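Local coordinates for hypothetical protein (Bacteroides caccae, PDB 4M8R), which is of unknown function but joins an N-terminal Ig-like domain to a WD40-like domain of the beta-propeller class, at residues A[18-22]-A[23-27]; A[132-135]-A[136-140]; A[155-158]-A[159-163]; A[414-417]-A[418-421]. All coordinates share one frame; numbering follows the deposited sequence.

Interaction 1 of 4, residues A[18-22]-A[23-27]; sequences VTEAN and QTVKP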
loop_
_atom_site.group_PDB
_atom_site.type_symbol
_atom_site.label_atom_id
_atom_site.label_comp_id
_atom_site.label_asym_id
_atom_site.label_seq_id
_atom_site.Cartn_x
_atom_site.Cartn_y
_atom_site.Cartn_z
ATOM N N VAL A 18 -4.509 2.437 -40.477
ATOM C CA VAL A 18 -5.334 3.352 -39.713
ATOM C C VAL A 18 -5.271 4.695 -40.409
ATOM O O VAL A 18 -4.191 5.206 -40.669
ATOM C CB VAL A 18 -4.812 3.495 -38.277
ATOM C CG1 VAL A 18 -5.753 4.345 -37.443
ATOM C CG2 VAL A 18 -4.637 2.122 -37.644
ATOM N N THR A 19 -6.427 5.268 -40.715
ATOM C CA THR A 19 -6.476 6.544 -41.419
ATOM C C THR A 19 -5.679 7.600 -40.661
ATOM O O THR A 19 -4.904 8.336 -41.258
ATOM C CB THR A 19 -7.926 7.025 -41.613
ATOM O OG1 THR A 19 -8.647 6.049 -42.372
ATOM C CG2 THR A 19 -7.975 8.364 -42.340
ATOM N N GLU A 20 -5.853 7.649 -39.346
ATOM C CA GLU A 20 -5.197 8.654 -38.516
ATOM C C GLU A 20 -3.835 8.178 -37.990
ATOM O O GLU A 20 -3.374 8.649 -36.950
ATOM C CB GLU A 20 -6.110 9.043 -37.339
ATOM C CG GLU A 20 -7.453 9.644 -37.744
ATOM C CD GLU A 20 -8.492 8.614 -38.172
ATOM O OE1 GLU A 20 -8.219 7.399 -38.111
ATOM O OE2 GLU A 20 -9.593 9.029 -38.579
ATOM N N ALA A 21 -3.186 7.262 -38.708
ATOM C CA ALA A 21 -1.923 6.678 -38.255
ATOM C C ALA A 21 -0.871 7.745 -37.960
ATOM O O ALA A 21 -0.705 8.691 -38.724
ATOM C CB ALA A 21 -1.393 5.700 -39.287
ATOM N N ASN A 22 -0.199 7.591 -36.823
ATOM C CA ASN A 22 0.879 8.486 -36.397
ATOM C C ASN A 22 0.462 9.935 -36.135
ATOM O O ASN A 22 1.308 10.818 -36.061
ATOM C CB ASN A 22 2.028 8.436 -37.404
ATOM C CG ASN A 22 2.597 7.045 -37.553
ATOM O OD1 ASN A 22 2.828 6.342 -36.562
ATOM N ND2 ASN A 22 2.825 6.632 -38.791
ATOM N N GLN A 23 -0.833 10.169 -35.964
ATOM C CA GLN A 23 -1.336 11.494 -35.649
ATOM C C GLN A 23 -1.781 11.530 -34.200
ATOM O O GLN A 23 -1.879 10.495 -33.535
ATOM C CB GLN A 23 -2.508 11.852 -36.562
ATOM C CG GLN A 23 -2.142 11.930 -38.038
ATOM C CD GLN A 23 -3.334 12.256 -38.928
ATOM O OE1 GLN A 23 -4.418 12.600 -38.448
ATOM N NE2 GLN A 23 -3.138 12.142 -40.238
ATOM N N THR A 24 -2.037 12.733 -33.710
ATOM C CA THR A 24 -2.587 12.915 -32.384
ATOM C C THR A 24 -4.114 12.922 -32.475
ATOM O O THR A 24 -4.694 13.641 -33.289
ATOM C CB THR A 24 -2.068 14.214 -31.738
ATOM O OG1 THR A 24 -0.643 14.133 -31.596
ATOM C CG2 THR A 24 -2.694 14.425 -30.357
ATOM N N VAL A 25 -4.755 12.114 -31.643
ATOM C CA VAL A 25 -6.210 12.037 -31.612
ATOM C C VAL A 25 -6.692 12.267 -30.185
ATOM O O VAL A 25 -5.917 12.146 -29.246
ATOM C CB VAL A 25 -6.719 10.680 -32.148
ATOM C CG1 VAL A 25 -6.325 10.508 -33.604
ATOM C CG2 VAL A 25 -6.186 9.515 -31.326
ATOM N N LYS A 26 -7.964 12.616 -30.026
ATOM C CA LYS A 26 -8.514 12.927 -28.704
ATOM C C LYS A 26 -9.440 11.822 -28.204
ATOM O O LYS A 26 -10.111 11.165 -28.996
ATOM C CB LYS A 26 -9.272 14.256 -28.743
ATOM C CG LYS A 26 -8.365 15.472 -28.875
ATOM C CD LYS A 26 -9.150 16.748 -29.158
ATOM C CE LYS A 26 -9.682 16.778 -30.586
ATOM N NZ LYS A 26 -10.008 18.161 -31.043
ATOM N N PRO A 27 -9.481 11.611 -26.881
ATOM C CA PRO A 27 -10.505 10.752 -26.314
ATOM C C PRO A 27 -11.892 11.163 -26.786
ATOM O O PRO A 27 -12.220 12.346 -26.754
ATOM C CB PRO A 27 -10.361 10.989 -24.811
ATOM C CG PRO A 27 -8.926 11.305 -24.631
ATOM C CD PRO A 27 -8.514 12.060 -25.866
#

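Interaction 2 of 4, residues A[132-135]-A[136-140]; sequences AYAE and ETVTG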
loop_
_atom_site.group_PDB
_atom_site.type_symbol
_atom_site.label_atom_id
_atom_site.label_comp_id
_atom_site.label_asym_id
_atom_site.label_seq_id
_atom_site.Cartn_x
_atom_site.Cartn_y
_atom_site.Cartn_z
ATOM N N ALA A 132 -23.966 21.630 -9.737
ATOM C CA ALA A 132 -24.415 22.704 -8.850
ATOM C C ALA A 132 -23.251 23.418 -8.179
ATOM O O ALA A 132 -23.335 24.611 -7.894
ATOM C CB ALA A 132 -25.361 22.150 -7.793
ATOM N N TYR A 133 -22.178 22.680 -7.905
ATOM C CA TYR A 133 -21.000 23.255 -7.264
ATOM C C TYR A 133 -19.718 22.556 -7.698
ATOM O O TYR A 133 -19.654 21.329 -7.793
ATOM C CB TYR A 133 -21.127 23.186 -5.735
ATOM C CG TYR A 133 -19.860 23.584 -5.008
ATOM C CD1 TYR A 133 -19.597 24.912 -4.703
ATOM C CD2 TYR A 133 -18.916 22.627 -4.640
ATOM C CE1 TYR A 133 -18.434 25.279 -4.047
ATOM C CE2 TYR A 133 -17.748 22.985 -3.990
ATOM C CZ TYR A 133 -17.515 24.311 -3.693
ATOM O OH TYR A 133 -16.360 24.662 -3.043
ATOM N N ALA A 134 -18.700 23.364 -7.961
ATOM C CA ALA A 134 -17.331 22.889 -8.114
ATOM C C ALA A 134 -16.441 23.991 -7.572
ATOM O O ALA A 134 -16.799 25.163 -7.662
ATOM C CB ALA A 134 -17.018 22.606 -9.572
ATOM N N GLU A 135 -15.297 23.636 -7.001
ATOM C CA GLU A 135 -14.422 24.656 -6.435
ATOM C C GLU A 135 -13.655 25.409 -7.521
ATOM O O GLU A 135 -13.625 24.989 -8.676
ATOM C CB GLU A 135 -13.498 24.083 -5.362
ATOM C CG GLU A 135 -12.485 23.064 -5.831
ATOM C CD GLU A 135 -11.704 22.493 -4.664
ATOM O OE1 GLU A 135 -10.977 23.277 -4.005
ATOM O OE2 GLU A 135 -11.817 21.273 -4.409
ATOM N N GLU A 136 -13.041 26.520 -7.127
ATOM C CA GLU A 136 -12.595 27.556 -8.066
ATOM C C GLU A 136 -11.716 27.046 -9.218
ATOM O O GLU A 136 -11.075 25.994 -9.119
ATOM C CB GLU A 136 -11.890 28.694 -7.310
ATOM C CG GLU A 136 -11.895 30.033 -8.040
ATOM C CD GLU A 136 -12.326 31.182 -7.153
ATOM O OE1 GLU A 136 -13.408 31.071 -6.541
ATOM O OE2 GLU A 136 -11.598 32.198 -7.074
ATOM N N THR A 137 -11.719 27.820 -10.305
ATOM C CA THR A 137 -11.015 27.511 -11.558
ATOM C C THR A 137 -11.631 26.313 -12.280
ATOM O O THR A 137 -10.924 25.563 -12.953
ATOM C CB THR A 137 -9.483 27.305 -11.376
ATOM O OG1 THR A 137 -9.212 26.020 -10.800
ATOM C CG2 THR A 137 -8.874 28.404 -10.512
ATOM N N VAL A 138 -12.947 26.141 -12.149
ATOM C CA VAL A 138 -13.643 25.057 -12.835
ATOM C C VAL A 138 -14.751 25.598 -13.737
ATOM O O VAL A 138 -15.623 26.347 -13.282
ATOM C CB VAL A 138 -14.218 24.024 -11.841
ATOM C CG1 VAL A 138 -15.158 23.050 -12.545
ATOM C CG2 VAL A 138 -13.087 23.264 -11.158
ATOM N N THR A 139 -14.680 25.223 -15.017
ATOM C CA THR A 139 -15.760 25.430 -15.994
ATOM C C THR A 139 -15.525 24.514 -17.216
ATOM O O THR A 139 -14.989 24.947 -18.239
ATOM C CB THR A 139 -15.888 26.913 -16.444
ATOM O OG1 THR A 139 -16.136 27.755 -15.309
ATOM C CG2 THR A 139 -17.038 27.091 -17.443
ATOM N N GLY A 140 -15.907 23.244 -17.080
ATOM C CA GLY A 140 -15.848 22.275 -18.181
ATOM C C GLY A 140 -17.140 22.241 -18.986
ATOM O O GLY A 140 -17.277 22.948 -19.983
#

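Interaction 3 of 4, residues A[155-158]-A[159-163]; sequences VVNL and QKTYG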
loop_
_atom_site.group_PDB
_atom_site.type_symbol
_atom_site.label_atom_id
_atom_site.label_comp_id
_atom_site.label_asym_id
_atom_site.label_seq_id
_atom_site.Cartn_x
_atom_site.Cartn_y
_atom_site.Cartn_z
ATOM N N VAL A 155 -29.706 8.338 -6.822
ATOM C CA VAL A 155 -28.472 8.628 -7.529
ATOM C C VAL A 155 -27.285 8.716 -6.578
ATOM O O VAL A 155 -27.330 9.427 -5.577
ATOM C CB VAL A 155 -28.605 9.923 -8.342
ATOM C CG1 VAL A 155 -27.322 10.209 -9.101
ATOM C CG2 VAL A 155 -29.782 9.802 -9.301
ATOM N N VAL A 156 -26.226 7.986 -6.912
ATOM C CA VAL A 156 -25.029 7.901 -6.087
ATOM C C VAL A 156 -23.789 7.878 -6.964
ATOM O O VAL A 156 -23.880 7.721 -8.180
ATOM C CB VAL A 156 -25.031 6.626 -5.224
ATOM C CG1 VAL A 156 -26.195 6.642 -4.253
ATOM C CG2 VAL A 156 -25.090 5.376 -6.093
ATOM N N ASN A 157 -22.629 8.019 -6.332
ATOM C CA ASN A 157 -21.358 8.005 -7.037
ATOM C C ASN A 157 -20.431 6.966 -6.450
ATOM O O ASN A 157 -20.360 6.805 -5.238
ATOM C CB ASN A 157 -20.691 9.373 -6.939
ATOM C CG ASN A 157 -19.234 9.353 -7.389
ATOM O OD1 ASN A 157 -18.322 9.504 -6.575
ATOM N ND2 ASN A 157 -19.007 9.173 -8.691
ATOM N N LEU A 158 -19.734 6.241 -7.317
ATOM C CA LEU A 158 -18.597 5.447 -6.892
ATOM C C LEU A 158 -17.365 6.279 -7.161
ATOM O O LEU A 158 -17.116 6.667 -8.296
ATOM C CB LEU A 158 -18.527 4.128 -7.654
ATOM C CG LEU A 158 -17.318 3.250 -7.321
ATOM C CD1 LEU A 158 -17.255 2.934 -5.834
ATOM C CD2 LEU A 158 -17.373 1.974 -8.145
ATOM N N GLN A 159 -16.589 6.556 -6.122
ATOM C CA GLN A 159 -15.474 7.477 -6.254
ATOM C C GLN A 159 -14.564 7.105 -7.428
ATOM O O GLN A 159 -14.303 5.929 -7.676
ATOM C CB GLN A 159 -14.673 7.580 -4.952
ATOM C CG GLN A 159 -14.058 6.278 -4.457
ATOM C CD GLN A 159 -13.021 6.488 -3.359
ATOM O OE1 GLN A 159 -12.734 7.621 -2.957
ATOM N NE2 GLN A 159 -12.447 5.387 -2.871
ATOM N N LYS A 160 -14.120 8.132 -8.150
ATOM C CA LYS A 160 -13.182 8.023 -9.281
ATOM C C LYS A 160 -13.785 7.533 -10.591
ATOM O O LYS A 160 -13.079 7.469 -11.587
ATOM C CB LYS A 160 -11.952 7.181 -8.927
ATOM C CG LYS A 160 -11.201 7.673 -7.703
ATOM C CD LYS A 160 -10.001 6.792 -7.420
ATOM C CE LYS A 160 -9.228 7.292 -6.214
ATOM N NZ LYS A 160 -8.133 6.347 -5.864
ATOM N N THR A 161 -15.070 7.203 -10.614
ATOM C CA THR A 161 -15.705 6.734 -11.845
ATOM C C THR A 161 -16.097 7.859 -12.794
ATOM O O THR A 161 -16.330 7.615 -13.974
ATOM C CB THR A 161 -16.957 5.893 -11.546
ATOM O OG1 THR A 161 -17.882 6.661 -10.768
ATOM C CG2 THR A 161 -16.569 4.638 -10.793
ATOM N N TYR A 162 -16.153 9.084 -12.279
ATOM C CA TYR A 162 -16.581 10.267 -13.048
ATOM C C TYR A 162 -17.892 9.997 -13.779
ATOM O O TYR A 162 -17.984 10.110 -15.005
ATOM C CB TYR A 162 -15.484 10.763 -14.011
ATOM C CG TYR A 162 -15.690 12.198 -14.472
ATOM C CD1 TYR A 162 -15.750 13.245 -13.554
ATOM C CD2 TYR A 162 -15.801 12.512 -15.823
ATOM C CE1 TYR A 162 -15.933 14.556 -13.964
ATOM C CE2 TYR A 162 -15.984 13.825 -16.245
ATOM C CZ TYR A 162 -16.050 14.842 -15.310
ATOM O OH TYR A 162 -16.227 16.145 -15.719
ATOM N N GLY A 163 -18.895 9.634 -12.987
ATOM C CA GLY A 163 -20.247 9.429 -13.468
ATOM C C GLY A 163 -21.148 9.044 -12.312
ATOM O O GLY A 163 -20.687 8.955 -11.169
HETATM O O HOH W 1 -20.559 6.291 -10.001
#

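Interaction 4 of 4, residues A[414-417]-A[418-421]; sequences MPYN and SVVW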
loop_
_atom_site.group_PDB
_atom_site.type_symbol
_atom_site.label_atom_id
_atom_site.label_comp_id
_atom_site.label_asym_id
_atom_site.label_seq_id
_atom_site.Cartn_x
_atom_site.Cartn_y
_atom_site.Cartn_z
HETATM N N MSE A 414 -30.868 26.243 -5.751
HETATM C CA MSE A 414 -31.015 24.783 -5.761
HETATM C C MSE A 414 -32.412 24.284 -6.067
HETATM O O MSE A 414 -33.140 23.880 -5.157
HETATM C CB MSE A 414 -30.565 24.235 -4.397
HETATM C CG MSE A 414 -29.157 24.672 -3.979
HETATM SE SE MSE A 414 -27.752 23.883 -5.125
HETATM C CE MSE A 414 -27.358 22.330 -3.989
ATOM N N PRO A 415 -32.803 24.288 -7.357
ATOM C CA PRO A 415 -34.094 23.722 -7.766
ATOM C C PRO A 415 -34.040 22.193 -7.936
ATOM O O PRO A 415 -34.354 21.671 -9.011
ATOM C CB PRO A 415 -34.365 24.427 -9.099
ATOM C CG PRO A 415 -33.008 24.652 -9.667
ATOM C CD PRO A 415 -32.092 24.897 -8.496
ATOM N N TYR A 416 -33.657 21.494 -6.864
ATOM C CA TYR A 416 -33.439 20.045 -6.884
ATOM C C TYR A 416 -34.033 19.384 -5.644
ATOM O O TYR A 416 -34.078 19.989 -4.571
ATOM C CB TYR A 416 -31.939 19.714 -6.891
ATOM C CG TYR A 416 -31.073 20.535 -7.820
ATOM C CD1 TYR A 416 -31.238 20.472 -9.196
ATOM C CD2 TYR A 416 -30.061 21.349 -7.318
ATOM C CE1 TYR A 416 -30.438 21.214 -10.049
ATOM C CE2 TYR A 416 -29.253 22.094 -8.166
ATOM C CZ TYR A 416 -29.447 22.021 -9.528
ATOM O OH TYR A 416 -28.653 22.756 -10.375
ATOM N N ASN A 417 -34.461 18.131 -5.794
ATOM C CA ASN A 417 -34.822 17.277 -4.652
ATOM C C ASN A 417 -33.710 16.297 -4.289
ATOM O O ASN A 417 -33.666 15.793 -3.164
ATOM C CB ASN A 417 -36.107 16.486 -4.935
ATOM C CG ASN A 417 -37.362 17.249 -4.555
ATOM O OD1 ASN A 417 -37.439 17.842 -3.478
ATOM N ND2 ASN A 417 -38.361 17.225 -5.431
ATOM N N SER A 418 -32.830 16.017 -5.245
ATOM C CA SER A 418 -31.690 15.143 -5.013
ATOM C C SER A 418 -30.417 15.825 -5.473
ATOM O O SER A 418 -30.355 16.366 -6.581
ATOM C CB SER A 418 -31.865 13.830 -5.770
ATOM O OG SER A 418 -33.102 13.224 -5.448
ATOM N N VAL A 419 -29.409 15.808 -4.608
ATOM C CA VAL A 419 -28.058 16.208 -4.991
ATOM C C VAL A 419 -27.087 15.108 -4.595
ATOM O O VAL A 419 -27.357 14.339 -3.674
ATOM C CB VAL A 419 -27.623 17.543 -4.353
ATOM C CG1 VAL A 419 -28.447 18.688 -4.919
ATOM C CG2 VAL A 419 -27.719 17.492 -2.833
ATOM N N VAL A 420 -25.959 15.047 -5.291
ATOM C CA VAL A 420 -24.975 14.002 -5.069
ATOM C C VAL A 420 -23.565 14.534 -5.267
ATOM O O VAL A 420 -23.288 15.240 -6.234
ATOM C CB VAL A 420 -25.231 12.792 -6.003
ATOM C CG1 VAL A 420 -25.342 13.230 -7.461
ATOM C CG2 VAL A 420 -24.144 11.739 -5.841
ATOM N N TRP A 421 -22.678 14.206 -4.333
ATOM C CA TRP A 421 -21.253 14.467 -4.502
ATOM C C TRP A 421 -20.652 13.395 -5.413
ATOM O O TRP A 421 -20.990 12.215 -5.296
ATOM C CB TRP A 421 -20.536 14.431 -3.154
ATOM C CG TRP A 421 -20.638 15.690 -2.341
ATOM C CD1 TRP A 421 -21.284 15.846 -1.153
ATOM C CD2 TRP A 421 -20.053 16.959 -2.650
ATOM N NE1 TRP A 421 -21.143 17.130 -0.705
ATOM C CE2 TRP A 421 -20.393 17.837 -1.602
ATOM C CE3 TRP A 421 -19.276 17.437 -3.709
ATOM C CZ2 TRP A 421 -19.984 19.172 -1.579
ATOM C CZ3 TRP A 421 -18.871 18.766 -3.690
ATOM C CH2 TRP A 421 -19.225 19.619 -2.630
#

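Interaction 1 of 4, residues A[18-22]-A[23-27]
The flat amide of Gln23 lies with one face over the backbone of Glu20. Glu20 CA sits almost directly beneath the amide carbon, 4.1 Å from Gln23 CD, and Glu20 O lies on the same side, displaced to the CG end. At the oxygen end of the amide, Gln23 OE1 overhangs Glu20 CB at 4.1 Å; at the nitrogen end, Gln23 NE2 reaches over the carbonyl of Thr19, too far away for a bond. This position follows from a first torsion of -63°, which sets CG beside the backbone N, and from an extended chain beyond it, so that the amide folds back over the turn. Two consecutive beta turns shape the backbone. A type I turn runs from Val18 to Ala21, and a type II turn from Glu20 to Gln23 is closed by Gln23 N donating to Glu20 O at 3.1 Å, with Asn22 taking the positive phi. In the Ig-like domain they link strand 16-18, which pairs with 30-36, to strand 24-25, which runs parallel to 99-108; these short strands are the outermost two of their sheet. Past the second turn, Val25 CG1, on a buried residue, comes within 4.0 Å of Glu20 CB. Beyond CB the glutamate bends at its second torsion and leads the carboxylate off to strand 30-36, where OE2 hydrogen-bonds His32 ND1.

Interaction 2 of 4, residues A[132-135]-A[136-140]
In the loop that follows a classic beta bulge, where Ala132 and Tyr133 both face Leu119, the methyl of Ala134 meets the side chain of Val138 as the chain turns back after strand 128-133. Ala134 CB comes within 3.5 Å of Val138 CG1, a close apolar contact between two side chains that both point across the bend. The valine holds CG1 anti to its own nitrogen (chi1 169°). That rotation leaves the other branch over the backbone, with Val138 CG2 3.1 Å from Glu135 O, a tight approach whose exact length is uncertain. No hydrogen bond joins the two halves. Thr137, within the bend, has a positive phi of 68°. Its OG1 lies 2.5 Å from Glu136 O, but a bond so short and so strongly bent, with an angle of 109° at the carbonyl oxygen, is doubtful.

The two consecutive glutamates in the bend send their carboxylates outward to a second subunit. Glu135 OE1 forms a salt bridge with Arg375 NH1 of that subunit, and Glu136 OE2 accepts from its Asp410 N. The Glu135 carboxylates of the two subunits also come close, a like-charge approach that the arginine would be expected to ease. Ala134 and Val138 meanwhile both rest on Arg118 of strand 118-123. The segment thus forms the connection between antiparallel strands 128-133 and 143-145, a hairpin loop of a propeller blade, here used at a subunit interface.

Interaction 3 of 4, residues A[155-158]-A[159-163]
The backbone reverses in a type II beta turn from Leu158 to Thr161, with Lys160 at positive phi and Thr161 N donating to Leu158 O at 3.1 Å. The same carbonyl takes a second bond from the threonine side chain: Thr161 OG1 donates at 2.6 Å to Leu158 O, in the carbonyl plane, so that two donors from one residue grip a single oxygen. A first torsion of 57° on Thr161 sets OG1 between N and C, within bonding distance of that oxygen, and leaves CG2 against the leucine, 3.7 Å from Leu158 CB, where the two side chains cross at about a right angle. Asn157 bridges to the strand beyond the turn. Its ND2 donates to Gly163 O at 3.0 Å, lying nearly along the C=O axis, and Gly163 O lies in the plane of the Asn157 amide. A water completes the closure, accepting from Leu158 N and donating to both Thr161 OG1 and Gly163 O. Asn157 ND2 has a further acceptor in Asn423 O, near the chain end. The turn links antiparallel strands 153-156 and 163-170 of one blade; Asn157 packs on Ala422 of strand 419-422 and Val156 on Leu199 and Ile201 of strand 196-201.

Interaction 4 of 4, residues A[414-417]-A[418-421]
Unusually, the selenomethionine Met414 has a positive phi (36°) and bends back so that its terminal methyl reaches Val419, with the inverse gamma turn centred on Pro415 in between. The segment leads into strand 419-422, the C-terminal strand of the propeller domain, which pairs antiparallel with 118-123 near the start of that domain; this is consistent with the velcro-type closure known from beta-propellers. Val419 CG1 is the meeting point of the contact: Met414 CE lies 3.9 Å from it, and Tyr416 CD2 is also 3.9 Å from it, each side chain crossing the valine at about a right angle. The bends of Met414 at its second and third torsions bring CE against Val419. Further back along the tyrosine, Tyr416 CB lies 3.7 Å from Ser418 O. No hydrogen bond crosses between the segments, and within 414-417 the bond from Tyr416 N to Met414 O is weak. The polar ends are held elsewhere: Tyr416 OH bonds Glu130 OE1, and Asn417 OD1 accepts from Arg393 NH2. Met414 and Val419 both pack on Leu119, so the cluster borders strand 118-123 there. Around the tyrosine ring, Pro415 CD stands 4.0 Å above one face, offset toward the rim, while Met414 SE lies in plane at the edge, 3.8 Å from Tyr416 CE2.

Interaction 1 stands apart in the Ig-like domain, its centre 30 Å or more from the others, and rests on a backbone turn bond with an amide laid over the backbone. The remaining three belong to the WD40-like domain. Interactions 2 and 4 reach the same sheet and touch directly: Tyr133 CD2 meets Trp421 CH2 at 3.6 Å, while Ala132 packs on Tyr416 and Met414. Interaction 3, partly buried near the chain centre, meets interaction 4 through Asn157 and Trp421 O. Interactions 1 and 2 are surface contacts, the latter combining an apolar touch with acidic groups facing a second subunit; hydrogen bonds and a water close interaction 3, and the buried interaction 4 is apolar.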